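Local coordinates for mannose-6-phosphate isomerase (Helicobacter pylori, PDB 2QH5), which probably uses GTP to convert mannose 1-phosphate to GDP-mannose through its N-terminal nucleotidyltransferase domain, the part crystallised here, and probably also acts as an isomerase, at residues A[96-101]-A[196-201]; A[104-109]-A[131-136]. One frame throughout, in Å; residues are numbered along the deposited sequence.

Starting from the N terminus, the chain lays down strand 5-10 and several further strands and helices before reaching helix 90-99, whose end supplies the first half of contact 1. Strand 106-111 follows at once and enters contact 2, which is closed by the end of helix 119-134 after a short excursion. Contact 1 closes much later, when helix 195-205 returns beside helix 90-99, so contact 2 is nested inside its loop. The centres lie about 11 Å apart, and L107 of strand 106-111 packs on A98. Contact 1 joins two helices on the face of the sheet carrying L107; contact 2 fastens helix 119-134 to the opposite face, through L106.

Contact 1 (A[96-101]-A[196-201]); sequences LSALMS and GVFLDE
A98 and L199 form the tight part of this contact between two helices, their CA atoms 7.1 Å apart. The methyl of A98 lies 3.8 Å from CD2 of L199 and nearly as close to its CG, with the F198 ring beside the leucine, A98 CB 3.9 Å from F198 CD1. The ring meets that methyl obliquely. It is directed there by a first torsion that sets CG anti to the backbone N (chi1 172°), and it also stacks on F193 and touches I94, A95, I246 and L250. All three residues are buried.

The packing is looser toward L99, which is partly exposed. There the two leucine side chains cross obliquely, L99 CD2 resting 4.0 Å from L199 CD1 and equally near the other methyl, while L99 also touches F217.

Beyond the touching residues, helix 90-99 gives way at M100. S101 turns back with its OG donating to the S97 carbonyl O at 2.9 Å, the C=O...donor angle being 150°. K6 NZ also bonds this hydroxyl, linking the helix end to the neighbouring strand 5-10. Apolar packing of this kind, helix beside helix on one face of a mixed sheet, is characteristic of the Rossmann-like core of GT-A nucleotidyltransferases, the family to which this domain belongs.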
ATOM      1  N   LEU A  96       0.135  11.130  -0.212  1.00 41.89           N
ATOM      2  CA  LEU A  96      -0.686  11.885   0.741  1.00 39.71           C
ATOM      3  C   LEU A  96      -0.502  11.360   2.159  1.00 41.52           C
ATOM      4  O   LEU A  96      -0.241  12.139   3.080  1.00 52.00           O
ATOM      5  CB  LEU A  96      -2.167  11.923   0.310  1.00 40.20           C
ATOM      6  CG  LEU A  96      -2.483  12.789  -0.940  1.00 47.90           C
ATOM      7  CD1 LEU A  96      -3.863  12.525  -1.544  1.00 41.42           C
ATOM      8  CD2 LEU A  96      -2.299  14.290  -0.693  1.00 45.81           C
ATOM      9  N   SER A  97      -0.600  10.042   2.318  1.00 42.40           N
ATOM     10  CA  SER A  97      -0.349   9.343   3.598  1.00 46.93           C
ATOM     11  C   SER A  97       1.024   9.620   4.204  1.00 46.56           C
ATOM     12  O   SER A  97       1.155   9.765   5.422  1.00 49.70           O
ATOM     13  CB  SER A  97      -0.483   7.835   3.409  1.00 49.78           C
ATOM     14  OG  SER A  97      -1.690   7.514   2.744  1.00 55.52           O
ATOM     15  N   ALA A  98       2.042   9.676   3.349  1.00 40.77           N
ATOM     16  CA  ALA A  98       3.398  10.014   3.762  1.00 40.68           C
ATOM     17  C   ALA A  98       3.500  11.473   4.218  1.00 42.81           C
ATOM     18  O   ALA A  98       4.208  11.775   5.174  1.00 50.59           O
ATOM     19  CB  ALA A  98       4.370   9.738   2.632  1.00 45.50           C
ATOM     20  N   LEU A  99       2.781  12.370   3.543  1.00 43.54           N
ATOM     21  CA  LEU A  99       2.744  13.780   3.929  1.00 45.55           C
ATOM     22  C   LEU A  99       1.977  13.990   5.240  1.00 49.19           C
ATOM     23  O   LEU A  99       2.226  14.957   5.951  1.00 47.55           O
ATOM     24  CB  LEU A  99       2.150  14.657   2.817  1.00 43.11           C
ATOM     25  CG  LEU A  99       2.874  14.800   1.463  1.00 38.55           C
ATOM     26  CD1 LEU A  99       1.954  15.457   0.472  1.00 27.69           C
ATOM     27  CD2 LEU A  99       4.217  15.552   1.516  1.00 34.73           C
ATOM     28  N   MET A 100       1.060  13.073   5.556  1.00 53.09           N
ATOM     29  CA  MET A 100       0.367  13.069   6.848  1.00 48.93           C
ATOM     30  C   MET A 100       1.201  12.396   7.938  1.00 55.33           C
ATOM     31  O   MET A 100       0.697  12.132   9.030  1.00 59.31           O
ATOM     32  CB  MET A 100      -0.985  12.349   6.744  1.00 50.13           C
ATOM     33  CG  MET A 100      -2.081  13.130   6.052  1.00 44.92           C
ATOM     34  SD  MET A 100      -3.534  12.134   5.620  1.00 34.02           S
ATOM     35  CE  MET A 100      -3.506  12.463   3.868  1.00 42.10           C
ATOM     36  N   SER A 101       2.468  12.109   7.645  1.00 56.76           N
ATOM     37  CA  SER A 101       3.329  11.391   8.585  1.00 55.16           C
ATOM     38  C   SER A 101       4.591  12.163   8.957  1.00 58.04           C
ATOM     39  O   SER A 101       4.948  13.147   8.305  1.00 55.90           O
ATOM     40  CB  SER A 101       3.712  10.029   8.006  1.00 56.08           C
ATOM     41  OG  SER A 101       2.572   9.207   7.880  1.00 54.97           O
ATOM     42  N   GLY A 196      10.009   9.759   4.766  1.00 54.49           N
ATOM     43  CA  GLY A 196      10.987  10.689   4.204  1.00 55.25           C
ATOM     44  C   GLY A 196      11.704  10.219   2.956  1.00 57.08           C
ATOM     45  O   GLY A 196      11.784  10.966   1.980  1.00 61.04           O
ATOM     46  N   VAL A 197      12.235   8.995   2.982  1.00 55.02           N
ATOM     47  CA  VAL A 197      12.870   8.416   1.793  1.00 53.87           C
ATOM     48  C   VAL A 197      11.873   8.172   0.662  1.00 52.70           C
ATOM     49  O   VAL A 197      12.203   8.393  -0.511  1.00 54.08           O
ATOM     50  CB  VAL A 197      13.754   7.143   2.109  1.00 57.60           C
ATOM     51  CG1 VAL A 197      13.555   6.677   3.521  1.00 58.23           C
ATOM     52  CG2 VAL A 197      13.532   5.994   1.096  1.00 51.33           C
ATOM     53  N   PHE A 198      10.656   7.744   1.006  1.00 51.04           N
ATOM     54  CA  PHE A 198       9.599   7.653  -0.002  1.00 50.79           C
ATOM     55  C   PHE A 198       9.367   9.003  -0.691  1.00 50.66           C
ATOM     56  O   PHE A 198       9.302   9.070  -1.918  1.00 49.07           O
ATOM     57  CB  PHE A 198       8.275   7.140   0.564  1.00 44.42           C
ATOM     58  CG  PHE A 198       7.146   7.227  -0.421  1.00 43.76           C
ATOM     59  CD1 PHE A 198       6.299   8.325  -0.435  1.00 36.94           C
ATOM     60  CD2 PHE A 198       6.969   6.237  -1.378  1.00 49.70           C
ATOM     61  CE1 PHE A 198       5.284   8.425  -1.354  1.00 36.75           C
ATOM     62  CE2 PHE A 198       5.949   6.328  -2.308  1.00 44.00           C
ATOM     63  CZ  PHE A 198       5.104   7.426  -2.302  1.00 45.26           C
ATOM     64  N   LEU A 199       9.237  10.068   0.099  1.00 47.74           N
ATOM     65  CA  LEU A 199       8.991  11.392  -0.464  1.00 47.86           C
ATOM     66  C   LEU A 199      10.195  11.943  -1.221  1.00 51.11           C
ATOM     67  O   LEU A 199      10.034  12.757  -2.135  1.00 52.99           O
ATOM     68  CB  LEU A 199       8.518  12.371   0.616  1.00 49.84           C
ATOM     69  CG  LEU A 199       7.165  12.014   1.250  1.00 44.68           C
ATOM     70  CD1 LEU A 199       6.916  12.813   2.521  1.00 37.16           C
ATOM     71  CD2 LEU A 199       6.013  12.178   0.258  1.00 34.41           C
ATOM     72  N   ASP A 200      11.394  11.500  -0.845  1.00 54.56           N
ATOM     73  CA  ASP A 200      12.619  11.901  -1.538  1.00 52.40           C
ATOM     74  C   ASP A 200      12.718  11.204  -2.886  1.00 51.66           C
ATOM     75  O   ASP A 200      13.081  11.822  -3.888  1.00 53.21           O
ATOM     76  CB  ASP A 200      13.850  11.583  -0.695  1.00 53.93           C
ATOM     77  CG  ASP A 200      14.037  12.552   0.457  1.00 65.66           C
ATOM     78  OD1 ASP A 200      14.933  12.312   1.299  1.00 70.99           O
ATOM     79  OD2 ASP A 200      13.291  13.552   0.525  1.00 74.43           O
ATOM     80  N   GLU A 201      12.388   9.915  -2.903  1.00 47.03           N
ATOM     81  CA  GLU A 201      12.379   9.136  -4.138  1.00 46.14           C
ATOM     82  C   GLU A 201      11.319   9.635  -5.101  1.00 48.73           C
ATOM     83  O   GLU A 201      11.539   9.655  -6.313  1.00 49.42           O
ATOM     84  CB  GLU A 201      12.155   7.654  -3.846  1.00 45.22           C
ATOM     85  CG  GLU A 201      13.402   6.924  -3.356  1.00 57.02           C
ATOM     86  CD  GLU A 201      14.495   6.871  -4.407  1.00 66.31           C
ATOM     87  OE1 GLU A 201      15.522   7.559  -4.205  1.00 64.90           O
ATOM     88  OE2 GLU A 201      14.322   6.162  -5.437  1.00 65.29           O
TER

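Contact 2 (A[104-109]-A[131-136]); sequences EDLLIV and DLAQKG
L106 and A133 are the residues whose CA atoms come nearest, 7.5 Å apart, where the start of strand 106-111 passes beside the C-terminal end of helix 119-134. Both residues point their CB atoms toward the opposite segment, and L106 makes every contact from the strand side. Its two methyls divide the work. CD2 meets the methyl of A133 at 4.0 Å, in the buried part of the contact. CD1 turns to Q134, whose CG lies 4.1 Å away.

The L106 side chain is set by a first torsion of -61°, with CG anti to the carbonyl carbon, and this carries the isopropyl fork out from the sheet, one methyl to A133 and the other to Q134. It crosses the Q134 side chain at about a right angle and meets it at the aliphatic CG, short of the amide. Beyond CG the glutamine runs extended, and this exposed residue also touches L3. I130, one turn back on the same helix, packs on L106 as well, and I108 continues the apolar strip by touching I126 and I130.

The helix ends in a Schellman motif at G136, whose positive phi of 108° suits glycine; its N bonds A133 O at 3.2 Å. Backbone bonds hold the strand to its sheet neighbours, L106 to K4 and K6 and L107 to F193, while A133 touches V192 of strand 184-194. That strand lies between 106-111 and 138-144, which run the same way. The contact therefore belongs to a beta-alpha-beta crossover with helix 119-134 spanning an intervening antiparallel strand, in the alpha/beta core of the nucleotidyltransferase domain of the GT-A clan.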
ATOM      1  N   GLU A 104      10.459  10.638   9.633  1.00 72.95           N
ATOM      2  CA  GLU A 104      11.253   9.569  10.227  1.00 76.57           C
ATOM      3  C   GLU A 104      10.513   8.264  10.466  1.00 74.38           C
ATOM      4  O   GLU A 104      11.145   7.226  10.670  1.00 76.13           O
ATOM      5  CB  GLU A 104      11.890  10.033  11.545  1.00 82.59           C
ATOM      6  CG  GLU A 104      10.910  10.541  12.603  1.00 91.87           C
ATOM      7  CD  GLU A 104      10.835  12.060  12.655  1.00100.42           C
ATOM      8  OE1 GLU A 104      11.720  12.727  12.068  1.00102.12           O
ATOM      9  OE2 GLU A 104       9.895  12.586  13.291  1.00102.41           O
ATOM     10  N   ASP A 105       9.186   8.292  10.464  1.00 72.08           N
ATOM     11  CA  ASP A 105       8.463   7.076  10.822  1.00 65.87           C
ATOM     12  C   ASP A 105       8.262   6.136   9.635  1.00 58.63           C
ATOM     13  O   ASP A 105       8.378   6.550   8.486  1.00 56.53           O
ATOM     14  CB  ASP A 105       7.199   7.354  11.674  1.00 71.65           C
ATOM     15  CG  ASP A 105       6.036   7.925  10.886  1.00 73.94           C
ATOM     16  OD1 ASP A 105       5.545   9.011  11.268  1.00 76.89           O
ATOM     17  OD2 ASP A 105       5.572   7.276   9.929  1.00 81.24           O
ATOM     18  N   LEU A 106       8.015   4.867   9.928  1.00 54.05           N
ATOM     19  CA  LEU A 106       8.027   3.821   8.911  1.00 53.39           C
ATOM     20  C   LEU A 106       6.622   3.448   8.516  1.00 52.76           C
ATOM     21  O   LEU A 106       5.735   3.335   9.361  1.00 56.66           O
ATOM     22  CB  LEU A 106       8.769   2.570   9.410  1.00 56.47           C
ATOM     23  CG  LEU A 106      10.252   2.711   9.781  1.00 63.35           C
ATOM     24  CD1 LEU A 106      10.687   1.576  10.700  1.00 68.34           C
ATOM     25  CD2 LEU A 106      11.156   2.798   8.548  1.00 61.11           C
ATOM     26  N   LEU A 107       6.438   3.239   7.220  1.00 51.16           N
ATOM     27  CA  LEU A 107       5.134   3.033   6.640  1.00 46.38           C
ATOM     28  C   LEU A 107       5.029   1.624   6.120  1.00 48.60           C
ATOM     29  O   LEU A 107       5.854   1.191   5.325  1.00 52.75           O
ATOM     30  CB  LEU A 107       4.926   4.010   5.481  1.00 42.83           C
ATOM     31  CG  LEU A 107       4.168   5.328   5.630  1.00 38.89           C
ATOM     32  CD1 LEU A 107       4.478   6.059   6.902  1.00 38.82           C
ATOM     33  CD2 LEU A 107       4.489   6.199   4.418  1.00 43.25           C
ATOM     34  N   ILE A 108       4.012   0.909   6.581  1.00 49.91           N
ATOM     35  CA  ILE A 108       3.687  -0.404   6.060  1.00 46.44           C
ATOM     36  C   ILE A 108       2.406  -0.234   5.251  1.00 48.76           C
ATOM     37  O   ILE A 108       1.334  -0.053   5.827  1.00 43.86           O
ATOM     38  CB  ILE A 108       3.483  -1.425   7.202  1.00 44.09           C
ATOM     39  CG1 ILE A 108       4.734  -1.518   8.074  1.00 49.84           C
ATOM     40  CG2 ILE A 108       3.128  -2.811   6.653  1.00 47.89           C
ATOM     41  CD1 ILE A 108       4.528  -2.322   9.343  1.00 48.44           C
ATOM     42  N   VAL A 109       2.536  -0.283   3.924  1.00 45.86           N
ATOM     43  CA  VAL A 109       1.446   0.003   2.984  1.00 45.82           C
ATOM     44  C   VAL A 109       0.809  -1.294   2.495  1.00 53.45           C
ATOM     45  O   VAL A 109       1.452  -2.091   1.824  1.00 58.69           O
ATOM     46  CB  VAL A 109       1.959   0.830   1.775  1.00 47.35           C
ATOM     47  CG1 VAL A 109       0.871   1.015   0.737  1.00 43.25           C
ATOM     48  CG2 VAL A 109       2.485   2.182   2.234  1.00 40.08           C
ATOM     49  N   ASP A 131      13.470  -3.939   8.494  1.00 66.96           N
ATOM     50  CA  ASP A 131      14.911  -3.791   8.675  1.00 65.81           C
ATOM     51  C   ASP A 131      15.557  -3.154   7.443  1.00 61.12           C
ATOM     52  O   ASP A 131      16.353  -2.218   7.578  1.00 57.59           O
ATOM     53  CB  ASP A 131      15.571  -5.122   9.038  1.00 71.63           C
ATOM     54  CG  ASP A 131      16.913  -4.934   9.736  1.00 86.92           C
ATOM     55  OD1 ASP A 131      16.928  -4.382  10.864  1.00 91.39           O
ATOM     56  OD2 ASP A 131      17.950  -5.335   9.156  1.00 90.50           O
ATOM     57  N   LEU A 132      15.176  -3.633   6.256  1.00 55.81           N
ATOM     58  CA  LEU A 132      15.608  -3.031   4.980  1.00 55.32           C
ATOM     59  C   LEU A 132      15.197  -1.568   4.837  1.00 58.67           C
ATOM     60  O   LEU A 132      15.954  -0.758   4.300  1.00 61.66           O
ATOM     61  CB  LEU A 132      15.058  -3.815   3.788  1.00 53.28           C
ATOM     62  CG  LEU A 132      15.558  -5.240   3.573  1.00 52.98           C
ATOM     63  CD1 LEU A 132      14.691  -5.983   2.565  1.00 52.27           C
ATOM     64  CD2 LEU A 132      17.014  -5.225   3.143  1.00 50.67           C
ATOM     65  N   ALA A 133      14.000  -1.240   5.324  1.00 61.11           N
ATOM     66  CA  ALA A 133      13.476   0.123   5.270  1.00 54.76           C
ATOM     67  C   ALA A 133      14.304   1.092   6.109  1.00 55.44           C
ATOM     68  O   ALA A 133      14.467   2.258   5.740  1.00 57.22           O
ATOM     69  CB  ALA A 133      12.015   0.148   5.701  1.00 51.62           C
ATOM     70  N   GLN A 134      14.837   0.614   7.231  1.00 57.31           N
ATOM     71  CA  GLN A 134      15.694   1.452   8.077  1.00 57.04           C
ATOM     72  C   GLN A 134      17.045   1.719   7.432  1.00 57.96           C
ATOM     73  O   GLN A 134      17.748   2.663   7.814  1.00 55.72           O
ATOM     74  CB  GLN A 134      15.905   0.818   9.448  1.00 54.70           C
ATOM     75  CG  GLN A 134      14.653   0.688  10.266  1.00 60.57           C
ATOM     76  CD  GLN A 134      14.947   0.259  11.682  1.00 67.17           C
ATOM     77  OE1 GLN A 134      14.789  -0.916  12.031  1.00 66.41           O
ATOM     78  NE2 GLN A 134      15.400   1.205  12.508  1.00 63.52           N
ATOM     79  N   LYS A 135      17.401   0.884   6.454  1.00 62.20           N
ATOM     80  CA  LYS A 135      18.657   1.036   5.711  1.00 66.54           C
ATOM     81  C   LYS A 135      18.524   2.064   4.590  1.00 66.78           C
ATOM     82  O   LYS A 135      19.525   2.490   4.002  1.00 68.10           O
ATOM     83  CB  LYS A 135      19.142  -0.311   5.164  1.00 65.16           C
ATOM     84  CG  LYS A 135      19.206  -1.395   6.225  1.00 68.05           C
ATOM     85  CD  LYS A 135      20.459  -2.233   6.106  1.00 72.67           C
ATOM     86  CE  LYS A 135      20.767  -2.921   7.422  1.00 72.87           C
ATOM     87  NZ  LYS A 135      22.216  -3.199   7.562  1.00 74.58           N
ATOM     88  N   GLY A 136      17.287   2.461   4.301  1.00 65.25           N
ATOM     89  CA  GLY A 136      17.028   3.527   3.342  1.00 64.38           C
ATOM     90  C   GLY A 136      16.446   3.031   2.036  1.00 58.74           C
ATOM     91  O   GLY A 136      16.489   3.742   1.032  1.00 64.24           O
TER